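Local coordinates for envelope polyprotein (PDB 5FXU), which forms the Gn glycoprotein ectodomain of the Puumala virus surface, probably assembling with its partner Gc into the envelope spikes that serve cell entry, at residues S256-G264 with I327-V335; Y307-A315 with K338-T346. All blocks are in the same frame, centred on the assembly; numbering follows the deposited sequence.

Interaction 1. Residues S256-G264 with I327-V335; sequences SRMAFAPHG and IIMEGNHSV. With NAG (2-acetamido-2-deoxy-beta-D-glucopyranose), chain D.
Ala259, in the last turn of helix 249-260, meets the His333 ring: its CA lies 3.8 Å from CD2 of His333, a close approach that a methyl side chain permits. Its carbonyl, near the helix end, accepts from a water that in turn accepts from the backbone N of His333. Helix 208-216 also holds the His333 ring: ND1 bonds to Glu209 and the ring stacks on Phe212. Helix 249-260 ends here, and Pro262, in a type I turn from Ala261 to Gly264, sets its CB 3.3 Å from Gly331 O. That same carbonyl oxygen sits over the centre of the His333 ring, 3.5 Å above its plane. The junction thus pins a helix C-terminus to the loop that leaves edge strand 327-329 of a three-stranded sheet and carries the N-linked glycan on Asn332, where an Asx turn to Ser334 N shapes the chain. With CG anti to its carbonyl carbon (chi1 -63°), His263 reaches that strand: Ile328 CG2 makes a CH-pi contact over one face, 3.7 Å from the ring centroid, while a water at the ring edge joins NE2 of His263 to Gly331 N.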
loop_
_atom_site.group_PDB
_atom_site.type_symbol
_atom_site.label_atom_id
_atom_site.label_comp_id
_atom_site.label_asym_id
_atom_site.label_seq_id
_atom_site.Cartn_x
_atom_site.Cartn_y
_atom_site.Cartn_z
ATOM N N SER A 256 -9.725 -1.133 -11.692
ATOM C CA SER A 256 -9.663 -2.252 -12.626
ATOM C C SER A 256 -8.313 -2.998 -12.525
ATOM O O SER A 256 -8.313 -4.221 -12.395
ATOM C CB SER A 256 -10.064 -1.848 -14.043
ATOM O OG SER A 256 -9.268 -0.807 -14.468
ATOM N N ARG A 257 -7.198 -2.268 -12.475
ATOM C CA ARG A 257 -5.892 -2.907 -12.295
ATOM C C ARG A 257 -5.809 -3.631 -10.936
ATOM O O ARG A 257 -5.231 -4.705 -10.863
ATOM C CB ARG A 257 -4.744 -1.936 -12.480
ATOM C CG ARG A 257 -4.711 -1.231 -13.822
ATOM C CD ARG A 257 -3.711 -1.765 -14.839
ATOM N NE ARG A 257 -3.788 -1.307 -16.258
ATOM C CZ ARG A 257 -4.742 -0.573 -16.885
ATOM N NH1 ARG A 257 -5.820 -0.015 -16.284
ATOM N NH2 ARG A 257 -4.594 -0.360 -18.204
ATOM N N MET A 258 -6.410 -3.073 -9.884
ATOM C CA MET A 258 -6.503 -3.779 -8.605
ATOM C C MET A 258 -7.287 -5.073 -8.738
ATOM O O MET A 258 -6.893 -6.083 -8.186
ATOM C CB MET A 258 -7.139 -2.920 -7.504
ATOM C CG MET A 258 -6.201 -1.885 -6.899
ATOM S SD MET A 258 -7.040 -0.791 -5.729
ATOM C CE MET A 258 -5.670 0.189 -5.138
ATOM N N ALA A 259 -8.402 -5.026 -9.454
ATOM C CA ALA A 259 -9.253 -6.184 -9.614
ATOM C C ALA A 259 -8.563 -7.317 -10.370
ATOM O O ALA A 259 -8.728 -8.459 -10.015
ATOM C CB ALA A 259 -10.556 -5.806 -10.278
ATOM N N PHE A 260 -7.708 -6.995 -11.332
ATOM C CA PHE A 260 -6.967 -8.022 -12.073
ATOM C C PHE A 260 -5.610 -8.410 -11.420
ATOM O O PHE A 260 -5.184 -9.551 -11.547
ATOM C CB PHE A 260 -6.879 -7.640 -13.553
ATOM C CG PHE A 260 -8.215 -7.777 -14.264
ATOM C CD1 PHE A 260 -8.716 -9.058 -14.618
ATOM C CD2 PHE A 260 -9.021 -6.649 -14.522
ATOM C CE1 PHE A 260 -9.957 -9.190 -15.252
ATOM C CE2 PHE A 260 -10.266 -6.778 -15.155
ATOM C CZ PHE A 260 -10.734 -8.045 -15.514
ATOM N N ALA A 261 -4.987 -7.498 -10.665
ATOM C CA ALA A 261 -3.762 -7.782 -9.935
ATOM C C ALA A 261 -3.923 -7.335 -8.475
ATOM O O ALA A 261 -3.378 -6.302 -8.064
ATOM C CB ALA A 261 -2.581 -7.079 -10.599
ATOM N N PRO A 262 -4.660 -8.128 -7.679
ATOM C CA PRO A 262 -4.957 -7.757 -6.323
ATOM C C PRO A 262 -3.777 -7.701 -5.356
ATOM O O PRO A 262 -3.932 -7.075 -4.327
ATOM C CB PRO A 262 -5.958 -8.813 -5.885
ATOM C CG PRO A 262 -5.757 -9.963 -6.803
ATOM C CD PRO A 262 -5.451 -9.300 -8.100
ATOM N N HIS A 263 -2.627 -8.292 -5.692
ATOM C CA HIS A 263 -1.386 -8.141 -4.886
ATOM C C HIS A 263 -0.364 -7.187 -5.519
ATOM O O HIS A 263 0.794 -7.226 -5.167
ATOM C CB HIS A 263 -0.769 -9.540 -4.653
ATOM C CG HIS A 263 -1.678 -10.433 -3.868
ATOM N ND1 HIS A 263 -1.835 -10.304 -2.502
ATOM C CD2 HIS A 263 -2.544 -11.396 -4.258
ATOM C CE1 HIS A 263 -2.734 -11.167 -2.078
ATOM N NE2 HIS A 263 -3.187 -11.836 -3.124
ATOM N N GLY A 264 -0.809 -6.339 -6.455
ATOM C CA GLY A 264 0.058 -5.364 -7.103
ATOM C C GLY A 264 0.719 -5.888 -8.363
ATOM O O GLY A 264 0.631 -7.080 -8.666
ATOM N N ILE A 327 2.396 -16.818 3.362
ATOM C CA ILE A 327 1.071 -17.093 2.786
ATOM C C ILE A 327 0.620 -15.913 1.918
ATOM O O ILE A 327 0.622 -14.779 2.378
ATOM C CB ILE A 327 0.009 -17.278 3.878
ATOM C CG1 ILE A 327 0.429 -18.392 4.847
ATOM C CG2 ILE A 327 -1.359 -17.566 3.253
ATOM C CD1 ILE A 327 -0.455 -18.534 6.065
ATOM N N ILE A 328 0.215 -16.194 0.681
ATOM C CA ILE A 328 -0.455 -15.202 -0.149
ATOM C C ILE A 328 -1.928 -15.234 0.245
ATOM O O ILE A 328 -2.652 -16.157 -0.166
ATOM C CB ILE A 328 -0.303 -15.504 -1.647
ATOM C CG1 ILE A 328 1.176 -15.576 -2.009
ATOM C CG2 ILE A 328 -1.016 -14.417 -2.495
ATOM C CD1 ILE A 328 1.447 -16.192 -3.353
ATOM N N MET A 329 -2.358 -14.260 1.054
ATOM C CA MET A 329 -3.745 -14.223 1.513
ATOM C C MET A 329 -4.720 -13.988 0.326
ATOM O O MET A 329 -4.369 -13.379 -0.698
ATOM C CB MET A 329 -3.954 -13.261 2.705
ATOM C CG MET A 329 -3.707 -11.807 2.397
ATOM S SD MET A 329 -3.834 -10.879 3.934
ATOM C CE MET A 329 -2.103 -10.491 4.104
ATOM N N GLU A 330 -5.908 -14.577 0.423
ATOM C CA GLU A 330 -6.879 -14.542 -0.669
ATOM C C GLU A 330 -7.249 -13.091 -0.960
ATOM O O GLU A 330 -7.794 -12.410 -0.104
ATOM C CB GLU A 330 -8.135 -15.326 -0.280
ATOM C CG GLU A 330 -9.255 -15.358 -1.327
ATOM C CD GLU A 330 -8.780 -16.040 -2.587
ATOM O OE1 GLU A 330 -8.848 -17.301 -2.667
ATOM O OE2 GLU A 330 -8.255 -15.318 -3.456
ATOM N N GLY A 331 -6.942 -12.632 -2.165
ATOM C CA GLY A 331 -7.375 -11.315 -2.629
ATOM C C GLY A 331 -8.222 -11.300 -3.900
ATOM O O GLY A 331 -8.573 -10.213 -4.388
ATOM N N ASN A 332 -8.553 -12.485 -4.432
ATOM C CA ASN A 332 -9.376 -12.609 -5.645
ATOM C C ASN A 332 -10.787 -12.097 -5.323
ATOM O O ASN A 332 -11.492 -12.658 -4.489
ATOM C CB ASN A 332 -9.356 -14.070 -6.157
ATOM C CG ASN A 332 -10.283 -14.328 -7.330
ATOM O OD1 ASN A 332 -10.983 -13.437 -7.815
ATOM N ND2 ASN A 332 -10.290 -15.587 -7.792
ATOM N N HIS A 333 -11.171 -11.004 -5.982
ATOM C CA HIS A 333 -12.461 -10.341 -5.732
ATOM C C HIS A 333 -13.698 -11.126 -6.196
ATOM O O HIS A 333 -14.809 -10.884 -5.697
ATOM C CB HIS A 333 -12.458 -8.942 -6.341
ATOM C CG HIS A 333 -11.425 -8.042 -5.737
ATOM N ND1 HIS A 333 -11.553 -7.512 -4.472
ATOM C CD2 HIS A 333 -10.235 -7.616 -6.201
ATOM C CE1 HIS A 333 -10.492 -6.780 -4.193
ATOM N NE2 HIS A 333 -9.673 -6.831 -5.225
ATOM N N SER A 334 -13.503 -12.074 -7.116
ATOM C CA SER A 334 -14.583 -12.981 -7.549
ATOM C C SER A 334 -15.044 -13.974 -6.472
ATOM O O SER A 334 -16.122 -14.536 -6.574
ATOM C CB SER A 334 -14.144 -13.767 -8.781
ATOM O OG SER A 334 -13.704 -12.901 -9.815
ATOM N N VAL A 335 -14.214 -14.213 -5.466
ATOM C CA VAL A 335 -14.550 -15.085 -4.332
ATOM C C VAL A 335 -15.407 -14.290 -3.351
ATOM O O VAL A 335 -15.256 -13.075 -3.261
ATOM C CB VAL A 335 -13.238 -15.604 -3.682
ATOM C CG1 VAL A 335 -13.462 -16.258 -2.332
ATOM C CG2 VAL A 335 -12.560 -16.577 -4.635
HETATM C C1 NAG D . -11.135 -16.056 -8.862
HETATM C C2 NAG D . -10.373 -17.084 -9.664
HETATM C C3 NAG D . -11.266 -17.647 -10.762
HETATM C C4 NAG D . -12.487 -18.325 -10.144
HETATM C C5 NAG D . -13.183 -17.354 -9.186
HETATM C C6 NAG D . -14.267 -18.062 -8.376
HETATM C C7 NAG D . -7.924 -16.788 -9.952
HETATM C C8 NAG D . -7.598 -17.925 -9.023
HETATM N N2 NAG D . -9.193 -16.449 -10.214
HETATM O O3 NAG D . -10.506 -18.576 -11.541
HETATM O O4 NAG D . -13.410 -18.681 -11.189
HETATM O O5 NAG D . -12.251 -16.744 -8.280
HETATM O O6 NAG D . -13.657 -18.985 -7.471
HETATM O O7 NAG D . -7.028 -16.164 -10.484
HETATM O O HOH W 1 -9.440 -10.532 -8.417
HETATM O O HOH W 2 -6.946 -5.840 -4.408
HETATM O O HOH W 3 -4.992 -13.945 -3.650
#

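Interaction 2. Residues Y307-A315 with K338-T346; sequences YTSTGVLTA and KKTLPLTWT
Chi1 of Thr314 (62°) sets OG1 between its backbone N and carbonyl carbon and turns CG2 anti to the carbonyl carbon, so that the two branches divide their work across the contact. OG1 comes within 3.2 Å of Lys339 CG and hydrogen-bonds to Asn224, whereas CG2 packs against Leu341 CG at 3.9 Å. The lysine chain crosses the threonine at about a right angle and, extended beyond CG, carries its ammonium to Glu209 and Glu213, with a further bond to Val335 O. Leu343, its CG anti to the carbonyl carbon (chi1 -69°), puts CD2 only 3.5 Å from Val312 CG2, a tight meeting of branched apolar groups that Leu195 and Tyr321 help enclose. Alongside these side chains the backbones pair: Val312 N and Leu341 N each give a 2.9 Å bond to the other residue's carbonyl oxygen, Thr314 N reaches Lys339 O at 3.1 Å, and Leu343 N adds a weak bond to Thr310 O. Gly311, without a side chain, lets its CA come within 3.0 Å of Leu341 O, which suits glycine to this close pairing with Pro342. Beyond Leu343 one water accepts from Thr308 OG1 and Thr344 N and donates to Thr310 OG1; Asp113 holds the hydroxyls of Thr310 and Thr344, so these buried polar groups are satisfied. Val312 and Leu341 form a hydrogen-bonded pair with both side chains on one face, flanked by the non-hydrogen-bonded pairs Gly311-Pro342 and Leu313-Thr340: the ladder of a short, twisted antiparallel beta pairing in the core of the Gn head.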
loop_
_atom_site.group_PDB
_atom_site.type_symbol
_atom_site.label_atom_id
_atom_site.label_comp_id
_atom_site.label_asym_id
_atom_site.label_seq_id
_atom_site.Cartn_x
_atom_site.Cartn_y
_atom_site.Cartn_z
ATOM N N TYR A 307 5.045 -10.844 -2.873
ATOM C CA TYR A 307 4.009 -9.862 -2.554
ATOM C C TYR A 307 4.107 -9.434 -1.097
ATOM O O TYR A 307 4.757 -10.076 -0.290
ATOM C CB TYR A 307 2.629 -10.459 -2.831
ATOM C CG TYR A 307 2.488 -11.012 -4.233
ATOM C CD1 TYR A 307 2.686 -10.197 -5.333
ATOM C CD2 TYR A 307 2.147 -12.346 -4.455
ATOM C CE1 TYR A 307 2.572 -10.687 -6.617
ATOM C CE2 TYR A 307 2.025 -12.851 -5.737
ATOM C CZ TYR A 307 2.243 -12.011 -6.811
ATOM O OH TYR A 307 2.157 -12.492 -8.087
ATOM N N THR A 308 3.415 -8.360 -0.762
ATOM C CA THR A 308 3.255 -7.958 0.612
ATOM C C THR A 308 2.454 -9.016 1.370
ATOM O O THR A 308 1.657 -9.740 0.774
ATOM C CB THR A 308 2.554 -6.563 0.731
ATOM O OG1 THR A 308 1.258 -6.603 0.143
ATOM C CG2 THR A 308 3.365 -5.486 0.059
ATOM N N SER A 309 2.642 -9.066 2.681
ATOM C CA SER A 309 2.039 -10.072 3.541
ATOM C C SER A 309 1.048 -9.447 4.512
ATOM O O SER A 309 0.709 -10.069 5.508
ATOM C CB SER A 309 3.130 -10.781 4.341
ATOM O OG SER A 309 4.212 -11.154 3.515
ATOM N N THR A 310 0.551 -8.246 4.218
ATOM C CA THR A 310 -0.376 -7.548 5.121
ATOM C C THR A 310 -1.698 -7.207 4.416
ATOM O O THR A 310 -1.725 -6.900 3.227
ATOM C CB THR A 310 0.231 -6.246 5.629
ATOM O OG1 THR A 310 0.594 -5.455 4.498
ATOM C CG2 THR A 310 1.487 -6.505 6.477
ATOM N N GLY A 311 -2.788 -7.297 5.162
ATOM C CA GLY A 311 -4.088 -6.900 4.654
ATOM C C GLY A 311 -5.140 -6.838 5.735
ATOM O O GLY A 311 -4.835 -6.959 6.919
ATOM N N VAL A 312 -6.382 -6.665 5.313
ATOM C CA VAL A 312 -7.545 -6.626 6.188
ATOM C C VAL A 312 -8.587 -7.591 5.640
ATOM O O VAL A 312 -8.738 -7.719 4.442
ATOM C CB VAL A 312 -8.153 -5.205 6.209
ATOM C CG1 VAL A 312 -9.275 -5.066 7.204
ATOM C CG2 VAL A 312 -7.091 -4.188 6.581
ATOM N N LEU A 313 -9.311 -8.259 6.526
ATOM C CA LEU A 313 -10.482 -9.023 6.133
ATOM C C LEU A 313 -11.540 -8.119 5.544
ATOM O O LEU A 313 -11.835 -7.072 6.119
ATOM C CB LEU A 313 -11.097 -9.720 7.345
ATOM C CG LEU A 313 -10.307 -10.850 7.999
ATOM C CD1 LEU A 313 -11.169 -11.439 9.070
ATOM C CD2 LEU A 313 -9.873 -11.925 7.026
ATOM N N THR A 314 -12.132 -8.527 4.426
ATOM C CA THR A 314 -13.208 -7.737 3.817
ATOM C C THR A 314 -14.530 -7.903 4.554
ATOM O O THR A 314 -15.392 -7.053 4.453
ATOM C CB THR A 314 -13.419 -8.099 2.349
ATOM O OG1 THR A 314 -13.812 -9.468 2.245
ATOM C CG2 THR A 314 -12.159 -7.870 1.529
ATOM N N ALA A 315 -14.671 -8.993 5.313
ATOM C CA ALA A 315 -15.929 -9.354 5.949
ATOM C C ALA A 315 -16.332 -8.466 7.115
ATOM O O ALA A 315 -17.527 -8.324 7.382
ATOM C CB ALA A 315 -15.925 -10.822 6.400
ATOM N N LYS A 338 -13.805 -15.265 3.033
ATOM C CA LYS A 338 -12.440 -15.468 3.506
ATOM C C LYS A 338 -11.377 -14.662 2.756
ATOM O O LYS A 338 -10.203 -15.048 2.718
ATOM C CB LYS A 338 -12.083 -16.965 3.492
ATOM C CG LYS A 338 -12.952 -17.840 4.373
ATOM C CD LYS A 338 -12.467 -19.292 4.308
ATOM C CE LYS A 338 -13.047 -20.155 5.416
ATOM N NZ LYS A 338 -14.539 -20.091 5.444
ATOM N N LYS A 339 -11.780 -13.527 2.200
ATOM C CA LYS A 339 -10.897 -12.729 1.363
ATOM C C LYS A 339 -10.438 -11.460 2.066
ATOM O O LYS A 339 -10.921 -11.106 3.152
ATOM C CB LYS A 339 -11.553 -12.430 0.019
ATOM C CG LYS A 339 -12.725 -11.468 0.046
ATOM C CD LYS A 339 -13.269 -11.240 -1.354
ATOM C CE LYS A 339 -14.688 -10.704 -1.312
ATOM N NZ LYS A 339 -15.173 -10.436 -2.686
ATOM N N THR A 340 -9.462 -10.801 1.445
ATOM C CA THR A 340 -8.793 -9.668 2.038
ATOM C C THR A 340 -8.530 -8.573 1.032
ATOM O O THR A 340 -8.573 -8.814 -0.177
ATOM C CB THR A 340 -7.418 -10.066 2.606
ATOM O OG1 THR A 340 -6.572 -10.505 1.539
ATOM C CG2 THR A 340 -7.551 -11.172 3.627
ATOM N N LEU A 341 -8.205 -7.391 1.571
ATOM C CA LEU A 341 -7.675 -6.251 0.819
ATOM C C LEU A 341 -6.282 -5.958 1.333
ATOM O O LEU A 341 -6.041 -5.992 2.546
ATOM C CB LEU A 341 -8.533 -5.000 1.021
ATOM C CG LEU A 341 -9.880 -4.994 0.289
ATOM C CD1 LEU A 341 -10.794 -3.953 0.897
ATOM C CD2 LEU A 341 -9.700 -4.732 -1.186
ATOM N N PRO A 342 -5.354 -5.648 0.422
ATOM C CA PRO A 342 -4.002 -5.379 0.881
ATOM C C PRO A 342 -3.863 -3.980 1.486
ATOM O O PRO A 342 -4.575 -3.049 1.071
ATOM C CB PRO A 342 -3.178 -5.521 -0.391
ATOM C CG PRO A 342 -4.132 -5.127 -1.496
ATOM C CD PRO A 342 -5.461 -5.644 -1.050
ATOM N N LEU A 343 -2.930 -3.839 2.435
ATOM C CA LEU A 343 -2.672 -2.561 3.106
ATOM C C LEU A 343 -2.058 -1.517 2.188
ATOM O O LEU A 343 -2.384 -0.333 2.290
ATOM C CB LEU A 343 -1.771 -2.743 4.335
ATOM C CG LEU A 343 -2.342 -3.463 5.538
ATOM C CD1 LEU A 343 -1.626 -2.939 6.780
ATOM C CD2 LEU A 343 -3.844 -3.331 5.707
ATOM N N THR A 344 -1.147 -1.960 1.332
ATOM C CA THR A 344 -0.572 -1.126 0.288
ATOM C C THR A 344 -0.678 -1.848 -1.039
ATOM O O THR A 344 -0.801 -3.066 -1.075
ATOM C CB THR A 344 0.904 -0.795 0.531
ATOM O OG1 THR A 344 1.708 -1.968 0.327
ATOM C CG2 THR A 344 1.104 -0.241 1.946
ATOM N N TRP A 345 -0.659 -1.077 -2.115
ATOM C CA TRP A 345 -0.835 -1.610 -3.464
ATOM C C TRP A 345 -0.065 -0.726 -4.431
ATOM O O TRP A 345 -0.220 0.501 -4.415
ATOM C CB TRP A 345 -2.320 -1.631 -3.856
ATOM C CG TRP A 345 -2.578 -2.270 -5.202
ATOM C CD1 TRP A 345 -2.833 -3.578 -5.437
ATOM C CD2 TRP A 345 -2.592 -1.620 -6.472
ATOM N NE1 TRP A 345 -3.013 -3.796 -6.784
ATOM C CE2 TRP A 345 -2.864 -2.609 -7.446
ATOM C CE3 TRP A 345 -2.405 -0.296 -6.887
ATOM C CZ2 TRP A 345 -2.958 -2.318 -8.824
ATOM C CZ3 TRP A 345 -2.500 0.006 -8.266
ATOM C CH2 TRP A 345 -2.778 -1.001 -9.210
ATOM N N THR A 346 0.777 -1.358 -5.238
ATOM C CA THR A 346 1.606 -0.683 -6.208
ATOM C C THR A 346 1.290 -1.283 -7.576
ATOM O O THR A 346 1.301 -2.507 -7.760
ATOM C CB THR A 346 3.110 -0.810 -5.853
ATOM O OG1 THR A 346 3.345 -0.250 -4.544
ATOM C CG2 THR A 346 3.968 -0.052 -6.839
HETATM O O HOH W 4 -0.027 -4.937 1.796
HETATM O O HOH W 5 -13.144 -11.618 4.743
#

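Overall arrangement
Interactions 1 and 2 lie side by side in the Gn head, their centres about 8 Å apart, and their segments alternate along the chain: 256-264, 307-315, 327-335, then 338-346. Strand 327-329 and strand 340-354 are consecutive, so the glycan-bearing loop of interaction 1 leads directly into the strand of interaction 2. Two bonds probably tie them further, from Thr340 N to Glu330 O and from Trp345 NE1 to Ala261 O, while the rings of Tyr307 and His263 also meet. Helix 208-216 packs against both. The more deeply buried strand pairing thus backs a partly buried helix-to-loop junction, linking the protein core to a glycosylated surface loop.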